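Local coordinates for programmed cell death 6-interacting protein (Homo sapiens, PDB 5WA1), which works in endosomal sorting, membrane repair and cytokinesis, its Bro1 domain, the part described here, binding CHMP4 proteins of the ESCRT-III machinery, at residues A238-C252 against F263-A277. Numbering follows the deposited sequence.
Sequences ANQAADYFGDAFKQC and FPVLAAKHCIMQANA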
# COMPACT_ATOMS: atom_id res chain seq x y z
N ALA A 238 -13.58 -3.76 -10.75
CA ALA A 238 -14.24 -3.48 -9.47
C ALA A 238 -14.43 -4.76 -8.67
O ALA A 238 -14.22 -4.77 -7.45
CB ALA A 238 -15.59 -2.79 -9.71
N ASN A 239 -14.85 -5.84 -9.33
CA ASN A 239 -15.10 -7.08 -8.61
C ASN A 239 -13.81 -7.60 -7.97
O ASN A 239 -13.82 -8.09 -6.83
CB ASN A 239 -15.68 -8.12 -9.56
CG ASN A 239 -16.45 -9.21 -8.83
OD1 ASN A 239 -17.02 -8.97 -7.77
ND2 ASN A 239 -16.46 -10.40 -9.40
N GLN A 240 -12.70 -7.48 -8.69
CA GLN A 240 -11.42 -7.90 -8.13
C GLN A 240 -11.01 -7.02 -6.95
O GLN A 240 -10.47 -7.52 -5.96
CB GLN A 240 -10.34 -7.88 -9.21
CG GLN A 240 -8.97 -8.26 -8.68
CD GLN A 240 -8.94 -9.65 -8.10
OE1 GLN A 240 -9.19 -10.62 -8.80
NE2 GLN A 240 -8.64 -9.75 -6.80
N ALA A 241 -11.23 -5.71 -7.05
CA ALA A 241 -10.94 -4.83 -5.93
C ALA A 241 -11.78 -5.21 -4.71
O ALA A 241 -11.31 -5.16 -3.57
CB ALA A 241 -11.19 -3.38 -6.32
N ALA A 242 -13.04 -5.60 -4.95
CA ALA A 242 -13.89 -6.05 -3.86
C ALA A 242 -13.28 -7.25 -3.15
O ALA A 242 -13.28 -7.32 -1.92
CB ALA A 242 -15.30 -6.39 -4.39
N ASP A 243 -12.74 -8.21 -3.92
CA ASP A 243 -12.09 -9.37 -3.31
C ASP A 243 -10.91 -8.96 -2.43
O ASP A 243 -10.72 -9.51 -1.34
CB ASP A 243 -11.62 -10.34 -4.39
CG ASP A 243 -12.64 -11.41 -4.69
OD1 ASP A 243 -13.82 -11.21 -4.36
OD2 ASP A 243 -12.25 -12.44 -5.27
N TYR A 244 -10.10 -8.00 -2.90
CA TYR A 244 -8.94 -7.57 -2.12
C TYR A 244 -9.36 -6.85 -0.85
O TYR A 244 -8.80 -7.09 0.23
CB TYR A 244 -8.05 -6.64 -2.94
CG TYR A 244 -7.26 -7.28 -4.04
CD1 TYR A 244 -6.67 -8.53 -3.87
CD2 TYR A 244 -7.07 -6.62 -5.25
CE1 TYR A 244 -5.91 -9.11 -4.88
CE2 TYR A 244 -6.33 -7.19 -6.27
CZ TYR A 244 -5.75 -8.43 -6.08
OH TYR A 244 -5.01 -8.98 -7.10
N PHE A 245 -10.30 -5.90 -0.96
CA PHE A 245 -10.79 -5.22 0.24
C PHE A 245 -11.44 -6.19 1.21
O PHE A 245 -11.29 -6.06 2.43
CB PHE A 245 -11.77 -4.11 -0.13
CG PHE A 245 -11.09 -2.87 -0.65
CD1 PHE A 245 -10.25 -2.14 0.17
CD2 PHE A 245 -11.28 -2.45 -1.95
CE1 PHE A 245 -9.62 -0.99 -0.31
CE2 PHE A 245 -10.68 -1.32 -2.43
CZ PHE A 245 -9.83 -0.58 -1.60
N GLY A 246 -12.17 -7.18 0.68
CA GLY A 246 -12.82 -8.16 1.55
C GLY A 246 -11.82 -9.00 2.31
O GLY A 246 -11.95 -9.21 3.52
N ASP A 247 -10.80 -9.50 1.61
CA ASP A 247 -9.74 -10.26 2.27
C ASP A 247 -9.04 -9.42 3.33
O ASP A 247 -8.73 -9.91 4.42
CB ASP A 247 -8.72 -10.76 1.23
CG ASP A 247 -9.24 -11.92 0.40
OD1 ASP A 247 -10.29 -12.50 0.74
OD2 ASP A 247 -8.58 -12.26 -0.60
N ALA A 248 -8.80 -8.14 3.03
CA ALA A 248 -8.12 -7.27 3.98
C ALA A 248 -8.96 -7.05 5.24
O ALA A 248 -8.44 -7.15 6.36
CB ALA A 248 -7.79 -5.93 3.32
N PHE A 249 -10.25 -6.73 5.08
CA PHE A 249 -11.04 -6.46 6.28
C PHE A 249 -11.24 -7.72 7.10
O PHE A 249 -11.29 -7.66 8.34
CB PHE A 249 -12.36 -5.76 5.89
CG PHE A 249 -13.57 -6.65 5.87
CD1 PHE A 249 -14.27 -6.93 7.04
CD2 PHE A 249 -14.07 -7.13 4.67
CE1 PHE A 249 -15.40 -7.73 7.02
CE2 PHE A 249 -15.21 -7.94 4.63
CZ PHE A 249 -15.88 -8.24 5.81
N LYS A 250 -11.28 -8.89 6.46
CA LYS A 250 -11.37 -10.13 7.22
C LYS A 250 -10.12 -10.37 8.07
O LYS A 250 -10.23 -10.96 9.15
CB LYS A 250 -11.61 -11.32 6.28
CG LYS A 250 -13.03 -11.36 5.73
CD LYS A 250 -13.21 -12.44 4.67
CE LYS A 250 -14.62 -12.42 4.07
NZ LYS A 250 -14.95 -11.16 3.31
N GLN A 251 -8.95 -9.91 7.63
CA GLN A 251 -7.76 -10.03 8.47
C GLN A 251 -7.77 -9.03 9.63
O GLN A 251 -7.04 -9.22 10.60
CB GLN A 251 -6.49 -9.83 7.64
CG GLN A 251 -6.31 -10.88 6.56
CD GLN A 251 -5.13 -10.60 5.67
OE1 GLN A 251 -4.35 -9.69 5.93
NE2 GLN A 251 -4.99 -11.38 4.60
N CYS A 252 -8.59 -7.98 9.54
CA CYS A 252 -8.73 -7.00 10.61
C CYS A 252 -9.88 -7.31 11.55
O CYS A 252 -9.99 -6.64 12.58
CB CYS A 252 -8.97 -5.61 10.04
SG CYS A 252 -7.67 -5.04 9.04
N PHE A 263 -10.57 -0.46 9.69
CA PHE A 263 -11.57 -1.51 9.52
C PHE A 263 -12.86 -1.01 8.87
O PHE A 263 -13.30 -1.62 7.87
CB PHE A 263 -11.84 -2.19 10.87
CG PHE A 263 -12.85 -3.29 10.79
CD1 PHE A 263 -12.53 -4.49 10.19
CD2 PHE A 263 -14.13 -3.11 11.28
CE1 PHE A 263 -13.47 -5.51 10.09
CE2 PHE A 263 -15.07 -4.12 11.20
CZ PHE A 263 -14.74 -5.32 10.59
N PRO A 264 -13.52 0.06 9.34
CA PRO A 264 -14.73 0.52 8.63
C PRO A 264 -14.47 0.94 7.20
O PRO A 264 -15.33 0.72 6.34
CB PRO A 264 -15.22 1.69 9.49
CG PRO A 264 -14.00 2.15 10.23
CD PRO A 264 -13.27 0.88 10.54
N VAL A 265 -13.31 1.52 6.91
CA VAL A 265 -13.04 1.94 5.54
C VAL A 265 -12.90 0.73 4.63
O VAL A 265 -13.41 0.73 3.50
CB VAL A 265 -11.79 2.84 5.48
CG1 VAL A 265 -11.38 3.07 4.02
CG2 VAL A 265 -12.09 4.17 6.14
N LEU A 266 -12.23 -0.32 5.09
CA LEU A 266 -12.10 -1.53 4.29
C LEU A 266 -13.46 -2.18 4.04
O LEU A 266 -13.76 -2.62 2.93
CB LEU A 266 -11.19 -2.53 4.99
CG LEU A 266 -9.72 -2.12 5.11
CD1 LEU A 266 -8.95 -3.19 5.91
CD2 LEU A 266 -9.13 -1.90 3.73
N ALA A 267 -14.28 -2.28 5.10
CA ALA A 267 -15.63 -2.84 4.95
C ALA A 267 -16.46 -2.03 3.95
O ALA A 267 -17.13 -2.59 3.08
CB ALA A 267 -16.31 -2.90 6.31
N ALA A 268 -16.41 -0.70 4.07
CA ALA A 268 -17.15 0.15 3.14
C ALA A 268 -16.66 -0.04 1.71
O ALA A 268 -17.47 -0.21 0.79
CB ALA A 268 -17.03 1.61 3.56
N LYS A 269 -15.34 -0.04 1.51
CA LYS A 269 -14.79 -0.17 0.16
C LYS A 269 -15.10 -1.54 -0.45
O LYS A 269 -15.30 -1.64 -1.66
CB LYS A 269 -13.28 0.07 0.18
CG LYS A 269 -12.88 1.54 0.32
CD LYS A 269 -12.65 2.20 -1.01
CE LYS A 269 -12.15 3.64 -0.84
NZ LYS A 269 -10.67 3.67 -0.75
N HIS A 270 -15.12 -2.59 0.37
CA HIS A 270 -15.56 -3.90 -0.11
C HIS A 270 -16.97 -3.82 -0.70
O HIS A 270 -17.22 -4.27 -1.83
CB HIS A 270 -15.50 -4.90 1.05
CG HIS A 270 -16.07 -6.25 0.74
ND1 HIS A 270 -15.56 -7.09 -0.23
CD2 HIS A 270 -17.11 -6.92 1.30
CE1 HIS A 270 -16.25 -8.21 -0.26
NE2 HIS A 270 -17.20 -8.13 0.66
N CYS A 271 -17.90 -3.18 0.02
CA CYS A 271 -19.27 -3.07 -0.48
C CYS A 271 -19.39 -2.07 -1.62
O CYS A 271 -20.18 -2.28 -2.55
CB CYS A 271 -20.21 -2.69 0.67
SG CYS A 271 -20.33 -3.93 1.97
N ILE A 272 -18.64 -0.96 -1.57
CA ILE A 272 -18.70 0.01 -2.66
C ILE A 272 -18.18 -0.62 -3.94
O ILE A 272 -18.71 -0.37 -5.03
CB ILE A 272 -17.91 1.29 -2.32
CG1 ILE A 272 -18.65 2.09 -1.25
CG2 ILE A 272 -17.68 2.15 -3.58
CD1 ILE A 272 -17.75 3.12 -0.54
N MET A 273 -17.15 -1.43 -3.84
CA MET A 273 -16.62 -2.04 -5.02
C MET A 273 -17.59 -3.08 -5.57
O MET A 273 -17.76 -3.17 -6.74
CB MET A 273 -15.23 -2.58 -4.80
CG MET A 273 -14.15 -1.53 -4.64
SD MET A 273 -14.08 -0.23 -5.87
CE MET A 273 -13.42 -1.09 -7.24
N GLN A 274 -18.21 -3.88 -4.72
CA GLN A 274 -19.21 -4.82 -5.21
C GLN A 274 -20.35 -4.09 -5.91
O GLN A 274 -20.81 -4.53 -6.97
CB GLN A 274 -19.76 -5.68 -4.07
CG GLN A 274 -18.77 -6.71 -3.52
CD GLN A 274 -19.43 -7.79 -2.68
OE1 GLN A 274 -20.50 -7.58 -2.11
NE2 GLN A 274 -18.80 -8.95 -2.61
N ALA A 275 -20.78 -2.96 -5.36
CA ALA A 275 -21.83 -2.15 -5.99
C ALA A 275 -21.37 -1.58 -7.33
O ALA A 275 -22.16 -1.51 -8.28
CB ALA A 275 -22.25 -1.02 -5.04
N ASN A 276 -20.11 -1.15 -7.43
CA ASN A 276 -19.59 -0.69 -8.71
C ASN A 276 -19.58 -1.81 -9.73
O ASN A 276 -19.89 -1.58 -10.91
CB ASN A 276 -18.17 -0.13 -8.55
CG ASN A 276 -18.15 1.25 -7.99
OD1 ASN A 276 -17.51 1.52 -6.98
ND2 ASN A 276 -18.82 2.16 -8.67
N ALA A 277 -19.22 -3.02 -9.31
CA ALA A 277 -19.23 -4.15 -10.23
C ALA A 277 -20.65 -4.41 -10.73
O ALA A 277 -20.87 -4.62 -11.93
CB ALA A 277 -18.68 -5.39 -9.52
O HOH W 1 -16.41 -9.66 -4.95
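The Phe245 ring lies with one face against Lys269, whose CB stands 3.6 Å from the ring centroid and almost on the ring normal, a CH-pi contact, while Leu266 CD2 meets the ring edge in plane. Lysine suits this place because its aliphatic root covers the aromatic face and its bent chain carries NZ on to a salt bridge with Glu218 of helix 202-226. His270 presents one ring face to Gly246, with ND1 only 3.4 Å from Gly246 CA; a residue without a side chain lets the imidazole lie this close to the helix. Swung away from its own backbone N, the imidazole reaches the carbonyl of Ala242 and donates at its edge from His270 ND1 to Ala242 O (2.8 Å, 154° at the hydrogen). That carbonyl also accepts the helical bond from Gly246 N, the two donors arriving from opposite faces of its plane.

Phe249 receives Phe263 CE1 at its ring edge, 3.5 Å from Phe249 CD1; the two planes are inclined at 56°, and with His270 these rings form an aromatic cluster. Leu266 fills the hole among Phe245, Ala248, Phe249 and Cys252. Farther along, Met273 curls its flexible chain among Ala238, Ala241, Ala242 and Phe245; the small alanines let it come so close that Met273 CE lies 3.3 Å from Ala241 CB, tighter than normal contact. Ala238 CB and Ala277 CB meet beside it. The axes approach to 7.6 Å at 162°, an antiparallel helical hairpin with knobs-into-holes packing, as in the TPR-like helical array of the Bro1 domain.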